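Local coordinates for protein dimethylsulfoniopropionate lyase (Roseovarius nubinhibens, PDB 4B29) that probably cleaves dimethylsulfoniopropionate to release dimethyl sulfide, using a zinc ion held in the barrel of a cupin fold, at residues A[109-112]-A[113-117]; A[117-120]-A[121-125]; A[143-146]-A[147-150]; A[174-177]-A[178-181]. All blocks are in the same frame, centred on the assembly; numbering follows the deposited sequence. Where two conformers were deposited one is given.

Contact 1 of 4, residues A[109-112]-A[113-117]. With PO4 (phosphate ion), chain E.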
# COMPACT_ATOMS: atom_id res chain seq x y z
N ARG A 109 6.99 -18.71 4.02
CA ARG A 109 8.20 -18.02 3.57
C ARG A 109 8.14 -17.37 2.18
O ARG A 109 8.71 -16.29 1.97
CB ARG A 109 9.43 -18.97 3.67
CG ARG A 109 10.78 -18.33 3.21
CD ARG A 109 11.23 -17.12 4.08
NE ARG A 109 11.09 -17.39 5.52
CZ ARG A 109 11.05 -16.47 6.47
NH1 ARG A 109 11.13 -15.17 6.18
NH2 ARG A 109 10.92 -16.83 7.74
N ASP A 110 7.49 -18.01 1.20
CA ASP A 110 7.42 -17.47 -0.14
C ASP A 110 6.68 -16.10 -0.12
O ASP A 110 7.10 -15.15 -0.80
CB ASP A 110 6.66 -18.44 -1.07
CG ASP A 110 6.53 -17.90 -2.49
OD1 ASP A 110 7.56 -17.58 -3.12
OD2 ASP A 110 5.39 -17.80 -2.98
N PHE A 111 5.60 -16.05 0.64
CA PHE A 111 4.79 -14.80 0.77
C PHE A 111 5.69 -13.72 1.40
O PHE A 111 5.76 -12.59 0.88
CB PHE A 111 3.55 -15.11 1.60
CG PHE A 111 2.55 -13.96 1.70
CD1 PHE A 111 2.76 -12.91 2.60
CD2 PHE A 111 1.36 -13.99 0.96
CE1 PHE A 111 1.79 -11.88 2.75
CE2 PHE A 111 0.40 -12.96 1.10
CZ PHE A 111 0.64 -11.91 2.00
N LEU A 112 6.42 -14.07 2.47
CA LEU A 112 7.34 -13.09 3.11
C LEU A 112 8.45 -12.63 2.18
O LEU A 112 8.88 -11.47 2.24
CB LEU A 112 7.90 -13.65 4.42
CG LEU A 112 6.85 -13.87 5.52
CD1 LEU A 112 7.44 -14.55 6.74
CD2 LEU A 112 6.21 -12.51 5.95
N ASN A 113 8.94 -13.51 1.30
CA ASN A 113 9.96 -13.12 0.33
C ASN A 113 9.47 -12.15 -0.72
O ASN A 113 10.23 -11.31 -1.23
CB ASN A 113 10.50 -14.36 -0.41
CG ASN A 113 11.44 -15.19 0.45
OD1 ASN A 113 12.05 -14.69 1.41
ND2 ASN A 113 11.56 -16.47 0.10
N ARG A 114 8.21 -12.30 -1.11
CA ARG A 114 7.74 -11.65 -2.33
C ARG A 114 6.59 -10.64 -2.04
O ARG A 114 5.93 -10.18 -2.95
CB ARG A 114 7.28 -12.72 -3.37
CG ARG A 114 8.45 -13.65 -3.72
CD ARG A 114 8.18 -14.43 -5.02
NE ARG A 114 7.04 -15.33 -4.80
CZ ARG A 114 5.88 -15.21 -5.43
NH1 ARG A 114 5.70 -14.24 -6.33
NH2 ARG A 114 4.90 -16.06 -5.17
N PHE A 115 6.47 -10.27 -0.78
CA PHE A 115 5.52 -9.19 -0.42
C PHE A 115 6.21 -8.29 0.61
O PHE A 115 7.08 -8.73 1.37
CB PHE A 115 4.24 -9.79 0.16
CG PHE A 115 3.76 -9.12 1.44
CD1 PHE A 115 4.22 -9.59 2.68
CD2 PHE A 115 2.89 -8.02 1.41
CE1 PHE A 115 3.79 -9.01 3.88
CE2 PHE A 115 2.47 -7.41 2.64
CZ PHE A 115 2.92 -7.92 3.84
N GLY A 116 5.79 -7.04 0.65
CA GLY A 116 6.15 -6.22 1.83
C GLY A 116 5.32 -4.94 1.78
O GLY A 116 4.58 -4.70 0.82
N TRP A 117 5.43 -4.12 2.81
CA TRP A 117 4.71 -2.85 2.80
C TRP A 117 5.53 -1.80 3.54
O TRP A 117 6.46 -2.14 4.29
CB TRP A 117 3.34 -3.01 3.51
CG TRP A 117 3.39 -3.29 4.98
CD1 TRP A 117 3.64 -4.48 5.58
CD2 TRP A 117 3.18 -2.34 6.04
NE1 TRP A 117 3.58 -4.35 6.97
CE2 TRP A 117 3.31 -3.04 7.26
CE3 TRP A 117 2.88 -0.97 6.06
CZ2 TRP A 117 3.14 -2.41 8.52
CZ3 TRP A 117 2.73 -0.34 7.31
CH2 TRP A 117 2.86 -1.07 8.51
P PO4 E . 8.09 -11.46 -8.87
O1 PO4 E . 9.62 -11.23 -8.94
O2 PO4 E . 7.36 -10.21 -8.39
O3 PO4 E . 7.57 -11.63 -10.27
O4 PO4 E . 7.71 -12.60 -7.93
O HOH W 1 11.60 -13.64 3.96
O HOH W 2 10.16 -17.40 -2.40
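Asp-110 and Arg-114, one helical turn apart, illustrate how a carboxylate and a guanidinium can meet side-on. Arg-114 NE donates to Asp-110 OD1 at 2.9 Å, while Arg-114 NH2 reaches Asp-110 OD2 at 2.8 Å. Both oxygens are met on their syn sides and lie close to the guanidinium plane, although the two flat groups are twisted 32° apart. The remaining nitrogen, Arg-114 NH1, turns to O4 of a phosphate ion at 3.0 Å, so the arginine is tied down at two edges. Next to this pair, Asn-113 lies across the Arg-109 chain at about a right angle. One water links Asn-113 OD1 to Arg-109 NH1, and a second links Asn-113 ND2 to Asp-110 OD1; Arg-109 also forms a salt bridge with Glu-104. The rings of Phe-111 and Phe-115 meet obliquely, planes 45° apart, with Phe-111 CE1 over one face of Phe-115 and 3.3 Å from its CD1. The first torsion of Phe-115 (chi1 133°) lies well away from a staggered value. Here helix 109-114 gives way to strand 115-122, with Trp-139 of the adjacent strand 133-139 meeting both phenylalanine rings and Leu-143 packing against the salt bridge.

Contact 2 of 4, residues A[117-120]-A[121-125]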
# COMPACT_ATOMS: atom_id res chain seq x y z
N TRP A 117 5.43 -4.12 2.81
CA TRP A 117 4.71 -2.85 2.80
C TRP A 117 5.53 -1.80 3.54
O TRP A 117 6.46 -2.14 4.29
CB TRP A 117 3.34 -3.01 3.51
CG TRP A 117 3.39 -3.29 4.98
CD1 TRP A 117 3.64 -4.48 5.58
CD2 TRP A 117 3.18 -2.34 6.04
NE1 TRP A 117 3.58 -4.35 6.97
CE2 TRP A 117 3.31 -3.04 7.26
CE3 TRP A 117 2.88 -0.97 6.06
CZ2 TRP A 117 3.14 -2.41 8.52
CZ3 TRP A 117 2.73 -0.34 7.31
CH2 TRP A 117 2.86 -1.07 8.51
N PHE A 118 5.14 -0.54 3.36
CA PHE A 118 5.77 0.49 4.17
C PHE A 118 4.78 1.63 4.37
O PHE A 118 3.76 1.73 3.67
CB PHE A 118 7.07 0.99 3.52
CG PHE A 118 6.91 1.74 2.20
CD1 PHE A 118 6.73 3.14 2.15
CD2 PHE A 118 6.99 1.05 1.00
CE1 PHE A 118 6.65 3.83 0.90
CE2 PHE A 118 6.93 1.73 -0.23
CZ PHE A 118 6.72 3.10 -0.31
N GLU A 119 5.10 2.52 5.32
CA GLU A 119 4.19 3.65 5.60
C GLU A 119 4.83 4.90 5.02
O GLU A 119 5.90 5.34 5.47
CB GLU A 119 4.01 3.77 7.13
CG GLU A 119 2.99 4.86 7.56
CD GLU A 119 2.80 4.87 9.09
OE1 GLU A 119 3.28 3.95 9.80
OE2 GLU A 119 2.41 5.94 9.58
N LEU A 120 4.22 5.45 3.98
CA LEU A 120 4.77 6.63 3.36
C LEU A 120 4.54 7.85 4.22
O LEU A 120 5.45 8.69 4.41
CB LEU A 120 4.10 6.82 1.99
CG LEU A 120 4.44 8.10 1.24
CD1 LEU A 120 6.03 8.24 1.06
CD2 LEU A 120 3.69 8.15 -0.11
N ALA A 121 3.31 8.00 4.71
CA ALA A 121 2.95 9.21 5.50
C ALA A 121 2.06 8.75 6.62
O ALA A 121 1.20 7.86 6.45
CB ALA A 121 2.24 10.26 4.67
N GLY A 122 2.25 9.34 7.80
CA GLY A 122 1.36 9.02 8.89
C GLY A 122 2.13 9.12 10.21
O GLY A 122 3.27 9.67 10.24
N PRO A 123 1.57 8.57 11.27
CA PRO A 123 2.21 8.76 12.59
C PRO A 123 3.64 8.21 12.59
O PRO A 123 4.53 8.80 13.21
CB PRO A 123 1.32 7.93 13.52
CG PRO A 123 -0.10 8.16 12.89
CD PRO A 123 0.16 8.09 11.40
N SER A 124 3.88 7.13 11.83
CA SER A 124 5.25 6.56 11.73
C SER A 124 5.70 6.43 10.26
O SER A 124 6.42 5.47 9.89
CB SER A 124 5.44 5.27 12.51
OG SER A 124 4.38 4.41 12.43
N GLY A 125 5.29 7.39 9.47
CA GLY A 125 5.62 7.45 8.05
C GLY A 125 7.03 7.98 7.81
O GLY A 125 7.72 8.50 8.72
O HOH W 3 7.77 4.47 7.64
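A beta turn held from within by a carboxylate follows a classic beta bulge, in which Leu-120 and Ala-121 both face Val-134. The turn is closed by Gly-125 N, which donates to Gly-122 O at 3.1 Å, and the carboxylate of Glu-119 fills its inner side. The Glu-119 chain is stretched out, with CG opposite the backbone N (chi1 -175°), and this carries both oxygens straight into the loop. There they divide the work over a single residue: Ser-124 OG donates to Glu-119 OE1 at 2.9 Å, and Ser-124 N donates to Glu-119 OE2, also at 2.9 Å. Each oxygen is approached from its syn side, the hydroxyl near the carboxylate plane and the amide 32° out of it. Close fit accompanies this grip. Glu-119 OE2 lies 3.3 Å from Gly-122 C and 3.6 Å from Pro-123 CD, and Gly-122 adopts backbone angles suited to glycine. Beside the carboxylate, the backbones draw together through a CA-H...O contact from Gly-125 CA to Glu-119 O of 3.3 Å, and a water donates to both Glu-119 O and Ser-124 O. Arg-99 bridges the two segments, forming a salt bridge with Glu-119 OE1 and a hydrogen bond to Ser-124 O, so the buried carboxylate has a charged partner. The turn follows strand 115-122, which lies between strands 127-128 and 133-139 in the sheet; Leu-120 packs on Leu-31 and Ala-35 of helix 24-41, while Ala-121 touches Leu-55.

Contact 3 of 4, residues A[143-146]-A[147-150]. With ZN (zinc ion), chain J; PO4 (phosphate ion), chain B.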
# COMPACT_ATOMS: atom_id res chain seq x y z
N LEU A 143 0.16 -15.15 -5.08
CA LEU A 143 0.07 -15.08 -3.62
C LEU A 143 -1.36 -14.96 -3.18
O LEU A 143 -2.19 -14.34 -3.88
CB LEU A 143 0.87 -13.86 -3.13
CG LEU A 143 2.40 -13.96 -3.28
CD1 LEU A 143 3.05 -12.69 -2.61
CD2 LEU A 143 2.93 -15.23 -2.59
N ASP A 144 -1.66 -15.57 -2.04
CA ASP A 144 -2.99 -15.48 -1.46
C ASP A 144 -2.85 -14.82 -0.09
O ASP A 144 -2.32 -15.40 0.85
CB ASP A 144 -3.63 -16.86 -1.35
CG ASP A 144 -5.11 -16.79 -1.05
OD1 ASP A 144 -5.92 -16.53 -1.98
OD2 ASP A 144 -5.46 -17.01 0.14
N TYR A 145 -3.25 -13.57 -0.03
CA TYR A 145 -3.25 -12.82 1.24
C TYR A 145 -4.59 -13.12 1.85
O TYR A 145 -5.64 -12.65 1.35
CB TYR A 145 -3.09 -11.32 0.91
CG TYR A 145 -2.96 -10.38 2.09
CD1 TYR A 145 -2.75 -10.86 3.39
CD2 TYR A 145 -3.00 -9.00 1.88
CE1 TYR A 145 -2.62 -9.96 4.46
CE2 TYR A 145 -2.84 -8.09 2.94
CZ TYR A 145 -2.66 -8.60 4.22
OH TYR A 145 -2.50 -7.69 5.27
N GLY A 146 -4.59 -13.95 2.89
CA GLY A 146 -5.84 -14.47 3.45
C GLY A 146 -6.63 -13.43 4.23
O GLY A 146 -6.18 -12.28 4.38
N TRP A 147 -7.79 -13.83 4.73
CA TRP A 147 -8.71 -12.93 5.43
C TRP A 147 -7.99 -12.23 6.61
O TRP A 147 -7.39 -12.88 7.48
CB TRP A 147 -9.91 -13.70 6.00
CG TRP A 147 -10.80 -14.26 4.92
CD1 TRP A 147 -10.96 -15.60 4.61
CD2 TRP A 147 -11.68 -13.54 4.04
NE1 TRP A 147 -11.88 -15.74 3.57
CE2 TRP A 147 -12.34 -14.50 3.22
CE3 TRP A 147 -12.01 -12.18 3.90
CZ2 TRP A 147 -13.28 -14.13 2.24
CZ3 TRP A 147 -12.94 -11.82 2.92
CH2 TRP A 147 -13.57 -12.79 2.10
N HIS A 148 -8.06 -10.90 6.60
CA HIS A 148 -7.43 -10.11 7.67
C HIS A 148 -8.31 -8.91 7.94
O HIS A 148 -9.20 -8.59 7.14
CB HIS A 148 -6.02 -9.68 7.29
CG HIS A 148 -5.93 -8.92 6.01
ND1 HIS A 148 -6.03 -9.54 4.78
CD2 HIS A 148 -5.74 -7.60 5.76
CE1 HIS A 148 -5.92 -8.64 3.82
NE2 HIS A 148 -5.73 -7.45 4.39
N GLU A 149 -8.09 -8.23 9.07
CA GLU A 149 -9.06 -7.23 9.46
C GLU A 149 -8.41 -6.24 10.43
O GLU A 149 -7.32 -6.50 10.96
CB GLU A 149 -10.26 -7.89 10.16
CG GLU A 149 -9.82 -8.63 11.45
CD GLU A 149 -10.98 -9.38 12.01
OE1 GLU A 149 -11.27 -10.48 11.51
OE2 GLU A 149 -11.64 -8.81 12.90
N HIS A 150 -9.09 -5.13 10.65
CA HIS A 150 -8.60 -4.10 11.58
C HIS A 150 -9.72 -3.11 11.83
O HIS A 150 -10.60 -2.88 10.96
CB HIS A 150 -7.38 -3.36 11.00
CG HIS A 150 -7.49 -3.10 9.53
ND1 HIS A 150 -8.31 -2.13 9.00
CD2 HIS A 150 -6.92 -3.73 8.48
CE1 HIS A 150 -8.23 -2.16 7.67
NE2 HIS A 150 -7.38 -3.12 7.35
ZN ZN J . -6.90 -3.81 5.46
P PO4 B . -4.16 -4.43 4.54
O1 PO4 B . -2.93 -5.20 4.89
O2 PO4 B . -3.72 -3.00 4.16
O3 PO4 B . -4.95 -5.05 3.40
O4 PO4 B . -5.11 -4.32 5.70
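The His-X-His segment of the first cupin motif, at the end of strand 144-149, brings Tyr-145 and His-148 together beside the zinc site. Their rings form an offset stack, with centroids 3.7 Å apart and planes at 12°, and His-148 CE1 sits over the tyrosine ring. The side chains cross at about a right angle, and the polar ends of both reach the same phosphate ion. Tyr-145 OH donates to phosphate O1 at 2.6 Å and also bonds with Tyr-102, while His-148 NE2 donates to phosphate O3 at 2.7 Å. What fixes the rotation of the imidazole is its other nitrogen: His-148 ND1 donates to Gly-146 O at 2.8 Å, almost straight (173°) and in the ring plane. A first torsion near +56° swings the histidine back over its own strand to make this bond possible. The first histidine of this motif is a metal ligand in many cupins; here it holds the phosphate instead, and zinc is bound by His-150, Glu-154 and His-189. The phosphate, probably from the crystallisation liquor, completes the site: zinc lies 2.1 Å from His-150 NE2 and 1.9 Å from phosphate O4.

Contact 4 of 4, residues A[174-177]-A[178-181]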
# COMPACT_ATOMS: atom_id res chain seq x y z
N MET A 174 -12.06 -7.59 -9.36
CA MET A 174 -10.72 -7.67 -9.91
C MET A 174 -10.30 -6.25 -10.25
O MET A 174 -10.96 -5.59 -11.07
CB MET A 174 -10.79 -8.52 -11.20
CG MET A 174 -9.42 -8.72 -11.81
SD MET A 174 -8.30 -9.78 -10.90
CE MET A 174 -8.95 -11.42 -11.31
N LEU A 175 -9.30 -5.72 -9.53
CA LEU A 175 -8.96 -4.30 -9.68
C LEU A 175 -7.66 -4.08 -10.43
O LEU A 175 -6.68 -4.82 -10.21
CB LEU A 175 -8.78 -3.65 -8.28
CG LEU A 175 -10.04 -3.78 -7.39
CD1 LEU A 175 -9.73 -3.06 -6.06
CD2 LEU A 175 -11.32 -3.22 -8.10
N GLU A 176 -7.70 -3.07 -11.29
CA GLU A 176 -6.60 -2.66 -12.17
C GLU A 176 -6.21 -1.23 -11.80
O GLU A 176 -6.91 -0.56 -11.01
CB GLU A 176 -7.11 -2.73 -13.63
CG GLU A 176 -7.19 -4.24 -13.95
CD GLU A 176 -7.43 -4.63 -15.38
OE1 GLU A 176 -7.53 -3.76 -16.27
OE2 GLU A 176 -7.50 -5.87 -15.58
N PRO A 177 -5.14 -0.70 -12.41
CA PRO A 177 -4.58 0.61 -11.96
C PRO A 177 -5.55 1.78 -11.92
O PRO A 177 -6.29 2.06 -12.89
CB PRO A 177 -3.47 0.89 -12.96
CG PRO A 177 -2.91 -0.56 -13.24
CD PRO A 177 -4.20 -1.40 -13.34
N GLY A 178 -5.60 2.44 -10.76
CA GLY A 178 -6.47 3.58 -10.54
C GLY A 178 -7.82 3.24 -9.91
O GLY A 178 -8.52 4.15 -9.43
N GLN A 179 -8.21 1.94 -9.95
CA GLN A 179 -9.44 1.53 -9.29
C GLN A 179 -9.19 1.54 -7.78
O GLN A 179 -8.05 1.46 -7.34
CB GLN A 179 -9.90 0.15 -9.76
CG GLN A 179 -10.41 0.24 -11.23
CD GLN A 179 -10.98 -1.10 -11.63
OE1 GLN A 179 -10.25 -2.01 -12.04
NE2 GLN A 179 -12.28 -1.22 -11.52
N THR A 180 -10.28 1.66 -7.02
CA THR A 180 -10.19 1.76 -5.55
C THR A 180 -11.15 0.82 -4.88
O THR A 180 -12.09 0.27 -5.53
CB THR A 180 -10.50 3.20 -5.05
OG1 THR A 180 -11.89 3.58 -5.32
CG2 THR A 180 -9.52 4.24 -5.70
N ARG A 181 -10.95 0.58 -3.59
CA ARG A 181 -11.96 -0.15 -2.86
C ARG A 181 -11.97 0.28 -1.40
O ARG A 181 -10.88 0.29 -0.79
CB ARG A 181 -11.73 -1.64 -2.90
CG ARG A 181 -13.13 -2.28 -2.50
CD ARG A 181 -13.08 -3.70 -2.07
NE ARG A 181 -14.48 -4.13 -2.14
CZ ARG A 181 -14.88 -5.35 -2.49
NH1 ARG A 181 -14.01 -6.32 -2.65
NH2 ARG A 181 -16.18 -5.53 -2.65
O HOH W 4 -13.33 -4.25 -11.24
O HOH W 5 -10.88 -3.85 -13.91
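Gly-178 follows Pro-177 at the corner of a type II beta turn running from Glu-176 to Gln-179, and its positive phi (94°) is the value this position calls for. Gln-179 comes next and closes the turn twice. Its backbone N donates to Glu-176 O at 3.0 Å, in the carbonyl plane. Its side chain, extended beyond CG, runs toward the first arm, where OE1 accepts the backbone N-H of Glu-176 at 2.9 Å, the donor tilted 28° from the amide carbonyl plane. The first torsion (chi1 -71°) sets this course by holding CG beside the glutamine's own N. Consequently the two residues at the ends of the turn are joined by a reciprocal pair of bonds, one main-chain and one from the amide. The amide's other end, Gln-179 NE2, is linked to Met-174 O through a water, which lies 2.7 Å from that carbonyl oxygen. Leu-175 CD2 rests 4.0 Å from Gln-179 CB. Thr-180 points away from the first arm, and its side chain touches Leu-155 and Ser-157 of strand 153-159. Arg-181 meets Leu-175 at about a right angle, CB lying 4.0 Å from Leu-175 CD1, before its extended chain carries NH2 to Pro-171 O. Such a Pro-Gly turn between strands 173-175 and 180-183 is consistent with the start of the second cupin motif, which leads on to the zinc ligand His-189.

Along the chain the four contacts come in order, each built from consecutive residues. Contacts 1 and 2 share Trp-117 and strand 115-122, one near its start and the other at its far end, their centres about 18 Å apart. Contact 3 lies about 13 Å from contact 1, centre to centre, and touches it: Leu-143 and Tyr-145 pack against the helix 109-114. It belongs to the five-stranded sheet, whereas contact 4 passes from that sheet to the seven-stranded one. Contacts 2 and 4 lie on opposite sides of the chain's centre. Contact 3 alone carries a zinc ligand; the others lie at a helix-strand junction (contact 1), a strand end (contact 2) and a turn between the sheets (contact 4).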